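PDB 6HC6: aminopeptidase YwaD from Bacillus subtilis, which is a zinc aminopeptidase that hydrolyses peptides to release a range of N-terminal amino acids, such as arginine, lysine and leucine, using two zinc ions per subunit. Local coordinates for residues 132-137 with 153-158; 174-179 with 205-210; 244-249 with 285-290; 314-319 with 379-384; 322-327 with 394-399. All coordinates share one frame; numbering follows the deposited sequence.

Contact 1. Residues 132-137 with 153-158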
# COMPACT_ATOMS: atom_id res chain seq x y z
N ALA A 132 28.79 -8.53 5.29
CA ALA A 132 28.68 -8.88 3.88
C ALA A 132 28.56 -7.66 2.97
O ALA A 132 28.23 -7.82 1.79
CB ALA A 132 27.50 -9.81 3.66
N GLY A 133 28.82 -6.46 3.48
CA GLY A 133 28.77 -5.29 2.62
C GLY A 133 27.38 -5.13 2.05
O GLY A 133 26.38 -5.15 2.78
N LEU A 134 27.29 -5.00 0.72
CA LEU A 134 26.00 -4.84 0.05
C LEU A 134 25.32 -6.16 -0.29
O LEU A 134 24.18 -6.15 -0.75
CB LEU A 134 26.17 -4.00 -1.22
CG LEU A 134 26.64 -2.57 -0.96
CD1 LEU A 134 27.03 -1.87 -2.25
CD2 LEU A 134 25.53 -1.81 -0.23
N GLY A 135 25.99 -7.29 -0.10
CA GLY A 135 25.33 -8.57 -0.29
C GLY A 135 25.43 -9.17 -1.67
O GLY A 135 24.63 -10.06 -2.00
N TYR A 136 26.38 -8.72 -2.50
CA TYR A 136 26.65 -9.42 -3.74
C TYR A 136 27.17 -10.83 -3.45
O TYR A 136 27.64 -11.12 -2.35
CB TYR A 136 27.68 -8.66 -4.58
CG TYR A 136 27.20 -7.35 -5.16
CD1 TYR A 136 26.45 -7.32 -6.32
CD2 TYR A 136 27.51 -6.14 -4.55
CE1 TYR A 136 26.02 -6.13 -6.86
CE2 TYR A 136 27.08 -4.94 -5.09
CZ TYR A 136 26.34 -4.94 -6.25
OH TYR A 136 25.90 -3.76 -6.80
N GLN A 137 27.07 -11.70 -4.45
CA GLN A 137 27.62 -13.05 -4.29
C GLN A 137 29.09 -13.00 -3.89
O GLN A 137 29.53 -13.78 -3.03
CB GLN A 137 27.45 -13.85 -5.58
CG GLN A 137 26.00 -14.17 -5.89
CD GLN A 137 25.83 -14.89 -7.21
OE1 GLN A 137 26.16 -16.07 -7.33
NE2 GLN A 137 25.30 -14.19 -8.21
N ARG A 153 21.86 -1.86 3.23
CA ARG A 153 20.97 -1.58 2.13
C ARG A 153 21.74 -0.89 1.00
O ARG A 153 22.75 -0.21 1.24
CB ARG A 153 19.81 -0.70 2.63
CG ARG A 153 18.95 -0.08 1.55
CD ARG A 153 17.91 0.86 2.15
NE ARG A 153 16.90 1.20 1.14
CZ ARG A 153 16.07 2.24 1.24
NH1 ARG A 153 16.16 3.04 2.29
NH2 ARG A 153 15.18 2.48 0.28
N GLY A 154 21.30 -1.11 -0.23
CA GLY A 154 21.86 -0.45 -1.39
C GLY A 154 22.12 -1.34 -2.59
O GLY A 154 22.46 -2.52 -2.46
N ASP A 155 21.97 -0.75 -3.78
CA ASP A 155 22.25 -1.40 -5.06
C ASP A 155 21.26 -2.52 -5.37
O ASP A 155 20.45 -2.39 -6.29
CB ASP A 155 23.69 -1.94 -5.11
CG ASP A 155 24.74 -0.84 -5.16
OD1 ASP A 155 24.39 0.32 -4.86
OD2 ASP A 155 25.90 -1.13 -5.51
N LEU A 156 21.32 -3.61 -4.61
CA LEU A 156 20.52 -4.80 -4.84
C LEU A 156 19.17 -4.70 -4.15
O LEU A 156 18.99 -3.96 -3.18
CB LEU A 156 21.25 -6.04 -4.33
CG LEU A 156 22.71 -6.17 -4.74
CD1 LEU A 156 23.31 -7.48 -4.25
CD2 LEU A 156 22.78 -6.07 -6.23
N THR A 157 18.21 -5.48 -4.65
CA THR A 157 16.96 -5.63 -3.92
C THR A 157 17.19 -6.41 -2.62
O THR A 157 18.18 -7.14 -2.46
CB THR A 157 15.91 -6.35 -4.76
OG1 THR A 157 16.32 -7.71 -5.00
CG2 THR A 157 15.71 -5.64 -6.09
N TYR A 158 16.26 -6.24 -1.68
CA TYR A 158 16.36 -6.97 -0.42
C TYR A 158 16.31 -8.47 -0.65
O TYR A 158 17.02 -9.23 0.01
CB TYR A 158 15.23 -6.55 0.51
CG TYR A 158 15.26 -5.10 0.89
CD1 TYR A 158 16.44 -4.49 1.31
CD2 TYR A 158 14.11 -4.33 0.84
CE1 TYR A 158 16.47 -3.16 1.67
CE2 TYR A 158 14.13 -2.99 1.20
CZ TYR A 158 15.31 -2.42 1.62
OH TYR A 158 15.32 -1.09 1.97

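Contact 2. Residues 174-179 with 205-210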
# COMPACT_ATOMS: atom_id res chain seq x y z
N ILE A 174 20.39 -9.73 8.52
CA ILE A 174 20.04 -8.42 9.05
C ILE A 174 20.45 -7.39 8.01
O ILE A 174 21.63 -7.28 7.67
CB ILE A 174 20.73 -8.16 10.40
CG1 ILE A 174 20.40 -9.28 11.39
CG2 ILE A 174 20.36 -6.79 10.94
CD1 ILE A 174 21.18 -9.20 12.70
N ILE A 175 19.48 -6.65 7.48
CA ILE A 175 19.74 -5.59 6.52
C ILE A 175 19.54 -4.27 7.24
O ILE A 175 18.50 -4.06 7.87
CB ILE A 175 18.83 -5.70 5.29
CG1 ILE A 175 18.97 -7.09 4.65
CG2 ILE A 175 19.17 -4.61 4.29
CD1 ILE A 175 18.03 -7.36 3.48
N TYR A 176 20.54 -3.39 7.19
CA TYR A 176 20.41 -2.10 7.85
C TYR A 176 20.33 -0.97 6.83
O TYR A 176 20.98 -1.01 5.78
CB TYR A 176 21.55 -1.85 8.85
CG TYR A 176 22.94 -1.78 8.29
CD1 TYR A 176 23.70 -2.93 8.11
CD2 TYR A 176 23.54 -0.55 8.03
CE1 TYR A 176 25.01 -2.86 7.64
CE2 TYR A 176 24.84 -0.48 7.57
CZ TYR A 176 25.57 -1.63 7.37
OH TYR A 176 26.86 -1.55 6.90
N ASN A 177 19.51 0.02 7.16
CA ASN A 177 19.26 1.13 6.25
C ASN A 177 20.56 1.88 5.97
O ASN A 177 21.44 1.97 6.83
CB ASN A 177 18.23 2.08 6.85
CG ASN A 177 17.38 2.75 5.80
OD1 ASN A 177 17.83 3.01 4.69
ND2 ASN A 177 16.13 3.05 6.16
N ASN A 178 20.69 2.39 4.75
CA ASN A 178 21.76 3.33 4.43
C ASN A 178 21.28 4.77 4.53
O ASN A 178 22.04 5.69 4.22
CB ASN A 178 22.31 3.06 3.03
CG ASN A 178 21.28 3.26 1.93
OD1 ASN A 178 20.07 3.23 2.17
ND2 ASN A 178 21.75 3.47 0.71
N LYS A 179 20.04 4.98 4.95
CA LYS A 179 19.46 6.30 5.14
C LYS A 179 18.97 6.42 6.58
O LYS A 179 18.54 5.44 7.19
CB LYS A 179 18.28 6.53 4.17
CG LYS A 179 18.66 6.49 2.71
CD LYS A 179 19.80 7.45 2.44
CE LYS A 179 20.23 7.43 0.98
NZ LYS A 179 21.43 8.30 0.78
N ASP A 205 22.10 1.55 13.99
CA ASP A 205 22.16 0.26 14.66
C ASP A 205 23.01 -0.72 13.87
O ASP A 205 23.84 -1.44 14.44
CB ASP A 205 20.76 -0.28 14.86
CG ASP A 205 19.97 0.54 15.86
OD1 ASP A 205 20.61 1.20 16.72
OD2 ASP A 205 18.73 0.53 15.80
N GLY A 206 22.81 -0.78 12.55
CA GLY A 206 23.63 -1.67 11.74
C GLY A 206 25.09 -1.27 11.75
O GLY A 206 25.98 -2.12 11.74
N GLU A 207 25.36 0.04 11.78
CA GLU A 207 26.74 0.51 11.83
C GLU A 207 27.43 0.07 13.12
O GLU A 207 28.60 -0.34 13.10
CB GLU A 207 26.78 2.03 11.69
CG GLU A 207 26.49 2.50 10.28
CD GLU A 207 26.18 3.97 10.19
OE1 GLU A 207 25.94 4.60 11.25
OE2 GLU A 207 26.17 4.51 9.06
N ALA A 208 26.71 0.12 14.24
CA ALA A 208 27.24 -0.43 15.48
C ALA A 208 27.46 -1.93 15.35
O ALA A 208 28.51 -2.45 15.76
CB ALA A 208 26.29 -0.14 16.64
N LEU A 209 26.49 -2.64 14.77
CA LEU A 209 26.57 -4.10 14.65
C LEU A 209 27.78 -4.55 13.84
O LEU A 209 28.26 -5.66 14.04
CB LEU A 209 25.32 -4.65 13.98
CG LEU A 209 24.12 -4.99 14.84
CD1 LEU A 209 23.20 -5.90 14.03
CD2 LEU A 209 24.58 -5.62 16.16
N THR A 210 28.24 -3.73 12.88
CA THR A 210 29.42 -4.14 12.11
C THR A 210 30.64 -4.32 12.99
O THR A 210 31.64 -4.89 12.53
CB THR A 210 29.77 -3.14 11.00
OG1 THR A 210 30.20 -1.90 11.58
CG2 THR A 210 28.59 -2.90 10.07

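Contact 3. Residues 244-249 with 285-290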
# COMPACT_ATOMS: atom_id res chain seq x y z
N ILE A 244 -19.40 -2.14 -15.35
CA ILE A 244 -18.95 -1.97 -13.97
C ILE A 244 -17.86 -0.91 -13.91
O ILE A 244 -16.88 -0.96 -14.67
CB ILE A 244 -18.44 -3.29 -13.38
CG1 ILE A 244 -19.52 -4.35 -13.40
CG2 ILE A 244 -18.02 -3.07 -11.93
CD1 ILE A 244 -18.96 -5.74 -13.35
N VAL A 245 -18.00 0.02 -12.96
CA VAL A 245 -17.00 1.04 -12.66
C VAL A 245 -16.54 0.81 -11.23
O VAL A 245 -17.38 0.64 -10.33
CB VAL A 245 -17.59 2.45 -12.84
CG1 VAL A 245 -16.65 3.55 -12.30
CG2 VAL A 245 -17.95 2.69 -14.31
N TYR A 246 -15.23 0.76 -11.01
CA TYR A 246 -14.66 0.50 -9.70
C TYR A 246 -14.01 1.77 -9.16
O TYR A 246 -13.19 2.38 -9.84
CB TYR A 246 -13.61 -0.62 -9.77
CG TYR A 246 -14.10 -1.93 -10.39
CD1 TYR A 246 -14.57 -2.97 -9.59
CD2 TYR A 246 -14.04 -2.13 -11.76
CE1 TYR A 246 -14.98 -4.15 -10.13
CE2 TYR A 246 -14.45 -3.32 -12.31
CZ TYR A 246 -14.92 -4.33 -11.49
OH TYR A 246 -15.34 -5.52 -12.02
N VAL A 247 -14.37 2.16 -7.94
CA VAL A 247 -13.72 3.27 -7.24
C VAL A 247 -13.11 2.68 -5.97
O VAL A 247 -13.84 2.12 -5.14
CB VAL A 247 -14.71 4.40 -6.90
CG1 VAL A 247 -13.94 5.58 -6.27
CG2 VAL A 247 -15.45 4.84 -8.14
N THR A 248 -11.78 2.75 -5.85
CA THR A 248 -11.10 1.88 -4.91
C THR A 248 -9.99 2.61 -4.17
O THR A 248 -9.42 3.61 -4.64
CB THR A 248 -10.52 0.62 -5.59
OG1 THR A 248 -9.45 0.99 -6.47
CG2 THR A 248 -11.60 -0.14 -6.39
N ALA A 249 -9.67 2.08 -2.99
CA ALA A 249 -8.63 2.65 -2.14
C ALA A 249 -8.27 1.61 -1.08
O ALA A 249 -9.16 0.93 -0.58
CB ALA A 249 -9.13 3.92 -1.46
N GLU A 285 -22.97 -0.07 -13.02
CA GLU A 285 -22.83 -0.63 -11.68
C GLU A 285 -21.55 -0.08 -11.08
O GLU A 285 -20.46 -0.30 -11.63
CB GLU A 285 -22.80 -2.16 -11.73
CG GLU A 285 -22.61 -2.78 -10.35
CD GLU A 285 -22.62 -4.30 -10.38
OE1 GLU A 285 -22.04 -4.93 -9.47
OE2 GLU A 285 -23.22 -4.86 -11.32
N ILE A 286 -21.66 0.65 -9.98
CA ILE A 286 -20.50 1.28 -9.37
C ILE A 286 -20.14 0.53 -8.10
O ILE A 286 -20.96 0.40 -7.19
CB ILE A 286 -20.73 2.77 -9.08
CG1 ILE A 286 -21.27 3.47 -10.33
CG2 ILE A 286 -19.42 3.40 -8.64
CD1 ILE A 286 -21.70 4.90 -10.08
N ARG A 287 -18.92 0.01 -8.05
CA ARG A 287 -18.43 -0.73 -6.90
C ARG A 287 -17.39 0.13 -6.19
O ARG A 287 -16.33 0.42 -6.75
CB ARG A 287 -17.86 -2.07 -7.32
CG ARG A 287 -18.85 -2.89 -8.12
CD ARG A 287 -18.36 -4.30 -8.33
NE ARG A 287 -19.34 -5.09 -9.07
CZ ARG A 287 -19.13 -6.31 -9.53
NH1 ARG A 287 -17.95 -6.90 -9.33
NH2 ARG A 287 -20.08 -6.95 -10.19
N PHE A 288 -17.70 0.54 -4.97
CA PHE A 288 -16.74 1.25 -4.13
C PHE A 288 -16.04 0.22 -3.26
O PHE A 288 -16.70 -0.54 -2.54
CB PHE A 288 -17.41 2.31 -3.28
CG PHE A 288 -18.14 3.34 -4.07
CD1 PHE A 288 -19.47 3.15 -4.42
CD2 PHE A 288 -17.50 4.49 -4.49
CE1 PHE A 288 -20.16 4.10 -5.15
CE2 PHE A 288 -18.19 5.45 -5.24
CZ PHE A 288 -19.52 5.25 -5.56
N ILE A 289 -14.72 0.15 -3.34
CA ILE A 289 -14.03 -0.92 -2.64
C ILE A 289 -12.93 -0.32 -1.77
O ILE A 289 -12.11 0.46 -2.25
CB ILE A 289 -13.43 -1.96 -3.60
CG1 ILE A 289 -14.48 -2.36 -4.63
CG2 ILE A 289 -12.93 -3.13 -2.77
CD1 ILE A 289 -14.05 -3.50 -5.51
N ALA A 290 -12.92 -0.74 -0.51
CA ALA A 290 -11.79 -0.54 0.39
C ALA A 290 -11.01 -1.85 0.43
O ALA A 290 -11.51 -2.87 0.92
CB ALA A 290 -12.29 -0.13 1.78

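Contact 4. Residues 314-319 with 379-384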
# COMPACT_ATOMS: atom_id res chain seq x y z
N LYS A 314 -15.75 -9.19 -18.49
CA LYS A 314 -16.20 -8.62 -19.76
C LYS A 314 -16.97 -7.33 -19.54
O LYS A 314 -16.87 -6.40 -20.36
CB LYS A 314 -17.05 -9.63 -20.52
CG LYS A 314 -16.30 -10.91 -20.86
CD LYS A 314 -14.91 -10.61 -21.40
CE LYS A 314 -14.01 -11.84 -21.31
NZ LYS A 314 -13.64 -12.16 -19.91
N ARG A 315 -17.74 -7.23 -18.45
CA ARG A 315 -18.50 -6.02 -18.16
C ARG A 315 -17.65 -4.93 -17.53
O ARG A 315 -18.13 -3.80 -17.40
CB ARG A 315 -19.68 -6.29 -17.21
CG ARG A 315 -20.63 -7.39 -17.58
CD ARG A 315 -21.90 -7.24 -16.75
NE ARG A 315 -21.86 -7.86 -15.42
CZ ARG A 315 -22.17 -7.24 -14.28
NH1 ARG A 315 -22.51 -5.96 -14.28
NH2 ARG A 315 -22.12 -7.89 -13.13
N SER A 316 -16.42 -5.24 -17.11
CA SER A 316 -15.64 -4.29 -16.32
C SER A 316 -15.09 -3.19 -17.21
O SER A 316 -14.41 -3.46 -18.20
CB SER A 316 -14.49 -5.01 -15.63
OG SER A 316 -14.97 -5.89 -14.63
N GLU A 317 -15.37 -1.94 -16.85
CA GLU A 317 -15.06 -0.81 -17.71
C GLU A 317 -13.84 -0.03 -17.25
O GLU A 317 -12.91 0.19 -18.04
CB GLU A 317 -16.26 0.14 -17.80
CG GLU A 317 -16.03 1.33 -18.71
CD GLU A 317 -17.26 2.21 -18.80
OE1 GLU A 317 -18.34 1.66 -19.11
OE2 GLU A 317 -17.16 3.42 -18.54
N VAL A 318 -13.81 0.40 -15.99
CA VAL A 318 -12.79 1.34 -15.56
C VAL A 318 -12.64 1.21 -14.04
O VAL A 318 -13.61 0.94 -13.33
CB VAL A 318 -13.17 2.77 -16.01
CG1 VAL A 318 -14.55 3.16 -15.50
CG2 VAL A 318 -12.20 3.75 -15.54
N ASN A 319 -11.40 1.38 -13.56
CA ASN A 319 -11.06 1.42 -12.14
C ASN A 319 -10.37 2.75 -11.84
O ASN A 319 -9.32 3.04 -12.42
CB ASN A 319 -10.14 0.25 -11.76
CG ASN A 319 -9.43 0.47 -10.43
OD1 ASN A 319 -8.21 0.37 -10.35
ND2 ASN A 319 -10.20 0.79 -9.40
N ALA A 379 -5.72 -7.64 -15.54
CA ALA A 379 -6.90 -8.32 -16.04
C ALA A 379 -7.48 -7.66 -17.29
O ALA A 379 -8.50 -8.13 -17.80
CB ALA A 379 -7.97 -8.40 -14.96
N GLY A 380 -6.85 -6.60 -17.78
CA GLY A 380 -7.27 -5.94 -19.00
C GLY A 380 -8.25 -4.81 -18.81
O GLY A 380 -8.84 -4.35 -19.80
N ILE A 381 -8.47 -4.37 -17.58
CA ILE A 381 -9.44 -3.33 -17.27
C ILE A 381 -8.71 -2.01 -17.18
O ILE A 381 -7.70 -1.90 -16.48
CB ILE A 381 -10.18 -3.65 -15.96
CG1 ILE A 381 -10.91 -5.00 -16.07
CG2 ILE A 381 -11.13 -2.53 -15.58
CD1 ILE A 381 -11.13 -5.64 -14.70
N ASP A 382 -9.19 -1.00 -17.90
CA ASP A 382 -8.62 0.34 -17.80
C ASP A 382 -8.57 0.78 -16.34
O ASP A 382 -9.59 0.80 -15.65
CB ASP A 382 -9.48 1.34 -18.58
CG ASP A 382 -9.45 1.10 -20.07
OD1 ASP A 382 -9.74 -0.04 -20.50
OD2 ASP A 382 -9.20 2.07 -20.81
N SER A 383 -7.38 1.17 -15.86
CA SER A 383 -7.27 1.56 -14.46
C SER A 383 -6.17 2.59 -14.32
O SER A 383 -5.26 2.68 -15.15
CB SER A 383 -6.93 0.37 -13.56
OG SER A 383 -5.61 -0.08 -13.80
N ALA A 384 -6.23 3.34 -13.23
CA ALA A 384 -5.19 4.27 -12.89
C ALA A 384 -5.23 4.56 -11.40
O ALA A 384 -6.19 4.36 -10.76
CB ALA A 384 -5.33 5.55 -13.62
O HOH W 1 -11.59 -1.96 -19.49

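Contact 5. Residues 322-327 with 394-399. With ZN (zinc ion), chain D.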
# COMPACT_ATOMS: atom_id res chain seq x y z
N LEU A 322 -7.60 5.43 -5.69
CA LEU A 322 -7.16 6.60 -4.94
C LEU A 322 -6.15 6.18 -3.88
O LEU A 322 -6.50 5.44 -2.96
CB LEU A 322 -8.36 7.28 -4.28
CG LEU A 322 -9.53 7.46 -5.26
CD1 LEU A 322 -10.78 7.92 -4.55
CD2 LEU A 322 -9.11 8.47 -6.30
N ASP A 323 -4.91 6.67 -3.98
CA ASP A 323 -3.88 6.26 -3.02
C ASP A 323 -2.92 7.44 -2.85
O ASP A 323 -2.11 7.70 -3.74
CB ASP A 323 -3.15 5.00 -3.51
CG ASP A 323 -2.23 4.38 -2.46
OD1 ASP A 323 -2.00 4.97 -1.40
OD2 ASP A 323 -1.71 3.26 -2.69
N MET A 324 -3.04 8.11 -1.73
CA MET A 324 -2.23 9.25 -1.33
C MET A 324 -2.71 10.53 -1.99
O MET A 324 -2.05 11.07 -2.79
CB MET A 324 -0.73 8.98 -1.53
CG MET A 324 -0.17 8.02 -0.52
SD MET A 324 1.51 7.43 -0.76
CE MET A 324 2.41 8.96 -0.61
N VAL A 325 -3.85 10.97 -1.54
CA VAL A 325 -4.47 12.11 -2.19
C VAL A 325 -4.71 13.27 -1.23
O VAL A 325 -5.51 14.13 -1.51
CB VAL A 325 -5.79 11.69 -2.88
CG1 VAL A 325 -5.49 10.83 -4.11
CG2 VAL A 325 -6.70 10.95 -1.89
N GLY A 326 -4.00 13.32 -0.10
CA GLY A 326 -4.24 14.42 0.81
C GLY A 326 -3.05 15.06 1.51
O GLY A 326 -3.24 15.74 2.52
N THR A 327 -1.83 14.88 1.01
CA THR A 327 -0.69 15.37 1.78
C THR A 327 -0.71 16.89 1.85
O THR A 327 -1.14 17.56 0.90
CB THR A 327 0.64 14.90 1.20
OG1 THR A 327 1.69 15.28 2.09
CG2 THR A 327 0.91 15.55 -0.15
N GLU A 394 7.89 14.17 -9.40
CA GLU A 394 6.87 13.18 -9.05
C GLU A 394 7.03 12.64 -7.63
O GLU A 394 6.24 11.79 -7.23
CB GLU A 394 6.85 11.98 -9.99
CG GLU A 394 6.36 12.24 -11.40
CD GLU A 394 6.04 10.95 -12.12
OE1 GLU A 394 6.65 10.69 -13.18
OE2 GLU A 394 5.19 10.18 -11.61
N GLU A 395 8.03 13.09 -6.87
CA GLU A 395 8.28 12.52 -5.55
C GLU A 395 7.12 12.79 -4.60
O GLU A 395 6.37 13.76 -4.75
CB GLU A 395 9.57 13.07 -4.96
CG GLU A 395 10.82 12.37 -5.46
CD GLU A 395 12.09 13.08 -5.05
OE1 GLU A 395 13.02 12.40 -4.57
OE2 GLU A 395 12.15 14.32 -5.22
N VAL A 396 6.98 11.91 -3.61
CA VAL A 396 5.96 12.07 -2.59
C VAL A 396 6.59 12.67 -1.34
O VAL A 396 7.79 12.93 -1.29
CB VAL A 396 5.26 10.73 -2.29
CG1 VAL A 396 4.47 10.27 -3.49
CG2 VAL A 396 6.28 9.68 -1.88
N GLU A 397 5.77 12.87 -0.31
CA GLU A 397 6.21 13.56 0.88
C GLU A 397 7.25 12.74 1.63
O GLU A 397 7.31 11.51 1.49
CB GLU A 397 5.01 13.84 1.79
CG GLU A 397 4.36 12.58 2.35
CD GLU A 397 3.24 12.06 1.47
OE1 GLU A 397 2.41 11.29 1.99
OE2 GLU A 397 3.20 12.39 0.26
N PRO A 398 8.10 13.40 2.42
CA PRO A 398 9.10 12.66 3.21
C PRO A 398 8.48 11.82 4.32
O PRO A 398 9.18 10.97 4.88
CB PRO A 398 9.99 13.77 3.78
CG PRO A 398 9.13 15.00 3.76
CD PRO A 398 8.28 14.86 2.53
N TRP A 399 7.21 12.03 4.63
CA TRP A 399 6.58 11.36 5.76
C TRP A 399 6.04 9.98 5.41
O TRP A 399 5.67 9.22 6.31
CB TRP A 399 5.46 12.25 6.31
CG TRP A 399 5.95 13.66 6.50
CD1 TRP A 399 7.05 14.05 7.21
CD2 TRP A 399 5.38 14.85 5.97
NE1 TRP A 399 7.20 15.41 7.16
CE2 TRP A 399 6.18 15.93 6.40
CE3 TRP A 399 4.27 15.12 5.17
CZ2 TRP A 399 5.90 17.25 6.06
CZ3 TRP A 399 3.99 16.43 4.84
CH2 TRP A 399 4.80 17.48 5.28
ZN ZN D . -0.75 3.43 -0.70
O HOH W 2 1.43 13.51 4.02
O HOH W 3 0.86 4.02 -1.72
O HOH W 4 0.60 1.92 -0.29

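Contact 1. Residues 132-137 with 153-158
Leu-156 lies over one face of the Tyr-136 ring. Its CD1 sits 4.0 Å from the ring centroid and 19° off the normal, a CH-pi contact, while CD2 closes tightly on the rim, 3.3 Å from Tyr-136 CE1. The same CD1 also abuts the backbone, 3.7 Å from Gly-135 O. At the far end of the ring the Tyr-136 hydroxyl donates to Asp-155, with OH 2.9 Å from OD2. This oxygen lies at the ring's edge and is met on its anti side, with ring and carboxylate planes 71° apart. The phenol is thus fixed at its polar end and covered on one face. Leu-134 packs with both methyls on the second loop: CD1 is 3.5 Å from Asp-155 OD2, and CD2 lies 3.5 Å from Arg-153 O. A classic gamma turn at Asp-155, closed by Leu-156 N to Gly-154 O at 2.7 Å, turns Asp-155 and Leu-156 toward the 132-137 loop. Lys-161 of helix 158-167 ties the two loops, bonding to both Leu-134 O and Gly-154 O. The pairing joins loops that leave the adjacent parallel strands 125-131 and 148-152, at the surface of the PA domain.

Contact 2. Residues 174-179 with 205-210
A glycine lies where a side chain would collide: Gly-206 places its bare CA over the face of the Tyr-176 ring, 4.0 Å from the centroid and 29° off the normal, and a CB there would fall 2.0 Å from Tyr-176 CG. The helix backbone itself therefore acts as the CH-pi partner, with CA 3.5 Å from Tyr-176 CG and the start of the next peptide, Glu-207 N, over the same face nearer the rim. Tyr-176 CG stands between its backbone N and carbonyl carbon (chi1 63°), which lays the ring over the helix backbone, with OH 3.9 Å from Thr-210 CG2. The other branch of Thr-210 bonds back into the helix, OG1 donating to Glu-207 O at 2.7 Å. Two residues earlier on the strand, Ile-174 CD1 meets Leu-209 CD1 at 4.1 Å, the two side chains crossing at about a right angle. Helix 203-209 thus covers strand 172-176 of the PA domain, the axes of 205-209 and 174-176 approaching to 8.5 Å, and Leu-209 also reaches Ile-201 and Leu-150 on the neighbouring strands. With no hydrogen bond between the segments, the contact is held by apolar packing and close fit, which the missing side chain of Gly-206 makes possible.

Contact 3. Residues 244-249 with 285-290
Ile-244 and Tyr-246 pack against Arg-287, which projects on the same face of the sheet from the neighbouring strand. Ile-244 CD1 lies over one face of the guanidinium, 3.6 Å from Arg-287 NH2, while Tyr-246 runs alongside, CE1 3.8 Å from Arg-287 CD, its ring turned 84° from the guanidinium plane. Ile-289 CD1 touches the edge of that ring at 4.1 Å from Tyr-246 CD1. On the other face Val-247 CB rests 3.7 Å from Phe-288 CD2, beneath helix 260-277. The backbones below pair in parallel, bonds running alternately from Val-245 N to Glu-285 O (2.8 Å) and from Arg-287 N to Val-245 O, and on through Val-247 and Ile-289 to Ala-249. Strand 244-250, helix 260-277 and strand 285-291 form a beta-alpha-beta crossover, a building unit of the alpha/beta zinc exopeptidase fold, and its first strand ends at the zinc ligand His-250. The arginine chain, extended from CG to NE, grips Glu-285 side-on: NE (2.7 Å) and NH2 both reach OE1 from one face of the carboxylate, 49° and 45° out of its plane. Further out, Arg-287 NH1 forms a salt bridge with Glu-312 and bonds to Tyr-304 OH. A leucine in place of Arg-287 would probably leave Glu-285 OE1 without these two buried donors and deprive Glu-312 of its salt-bridge mate. Glu-285 OE2 is held by Lys-235 and Arg-315. Tyr-246 OH bonds to Ser-316 OG, and Thr-248 OG1 meets Asn-321 and Asn-319.

Contact 4. Residues 314-319 with 379-384
The flat amide of Asn-319 turns its oxygen to the neighbouring strand, OD1 lying 3.5 Å from Ser-383 CB, while ND2 binds Thr-248 OG1 on strand 244-250, the other neighbour of 316-322; Phe-376 and His-373 of helix 373-378 pack on this side chain. With chi1 at 162°, which sets CG opposite its own backbone N, the amide lies alongside Ser-383, whose hydroxyl binds His-373 O. The backbones pair in parallel: Asn-319 N donates to Asp-382 O at 2.8 Å, and Ala-384 N returns to Asn-319 O at 3.2 Å. Toward the start of the strands Ile-381 replaces this bonding. Its CD1 presses on Ser-316 CB at 3.5 Å, and its CG2 lies 4.0 Å from Val-318 N, a buried amide with no hydrogen-bond partner. Water 1 bridges the parting chains: it lies 2.9 Å from Glu-317 O, to which it probably donates, and accepts from Asp-382 N (3.0 Å). Asp-382 OD2 bonds to Tyr-346 N of helix 346-358. Two residues before Asp-382, Gly-380 closes helix 373-378 in a Schellman motif. The arrangement is the opening of a parallel strand pair, 316-322 beside 382-389, in the central sheet of the M28 peptidase fold.

Contact 5. Residues 322-327 with 394-399
Two loops meet here by buried side-chain packing near the zinc ions, one following strand 316-322 and the other strand 382-389; no direct hydrogen bond joins them. A bend at the thioether (chi3 63°) turns the Met-324 methyl onto the other loop, CE 3.8 Å from Val-396 CB and 3.5 Å from Glu-397 OE1. Thr-327 passes Glu-397 in the opposite direction, OG1 3.6 Å from its CD, and the same oxygen stands at the edge of the Trp-399 ring. Its stronger polar partner is Trp-329, beyond the two segments. Water 2 links the loops, 2.6 Å from Thr-327 OG1 and only weakly bonded to Glu-397 OE1. The firmer partner of that carboxylate oxygen is Asn-261 ND2, next in sequence to the zinc ligand Asp-262. An alanine in place of Glu-397 would probably leave the Asn-261 amide without this acceptor and open a gap beside the Met-324 methyl. Asp-323 chelates a zinc ion through OD1 (2.1 Å) and OD2 (2.2 Å); waters 3 and 4, His-250 and Asp-262 complete its shell. Glu-452, near the C terminus, also binds the second ion in this structure; Asp-262 bridges to it, and with Glu-295 and His-401 gives the two-zinc centre characteristic of M28 aminopeptidases.

From the N terminus, contact 1 closes a short loop across strand 148-152, and contact 2 follows in series, bringing helix 203-209 back onto strand 172-176; the two touch where Arg-153 meets Tyr-176 and Asn-177, all within the PA domain. Contact 3 next closes the excursion through helix 260-277 in the peptidase domain, its centre about 40 Å from that of contact 1. Contacts 4 and 5 cross: 314-319 and 322-327 precede 379-384 and 394-399 in alternating order. Contact 4 widens the sheet of contact 3 by strand 382-389, and contact 5 joins the loops beyond the strand ends; it touches contact 3 through the strand pairing of Thr-248 O with Leu-322 N, 2.8 Å.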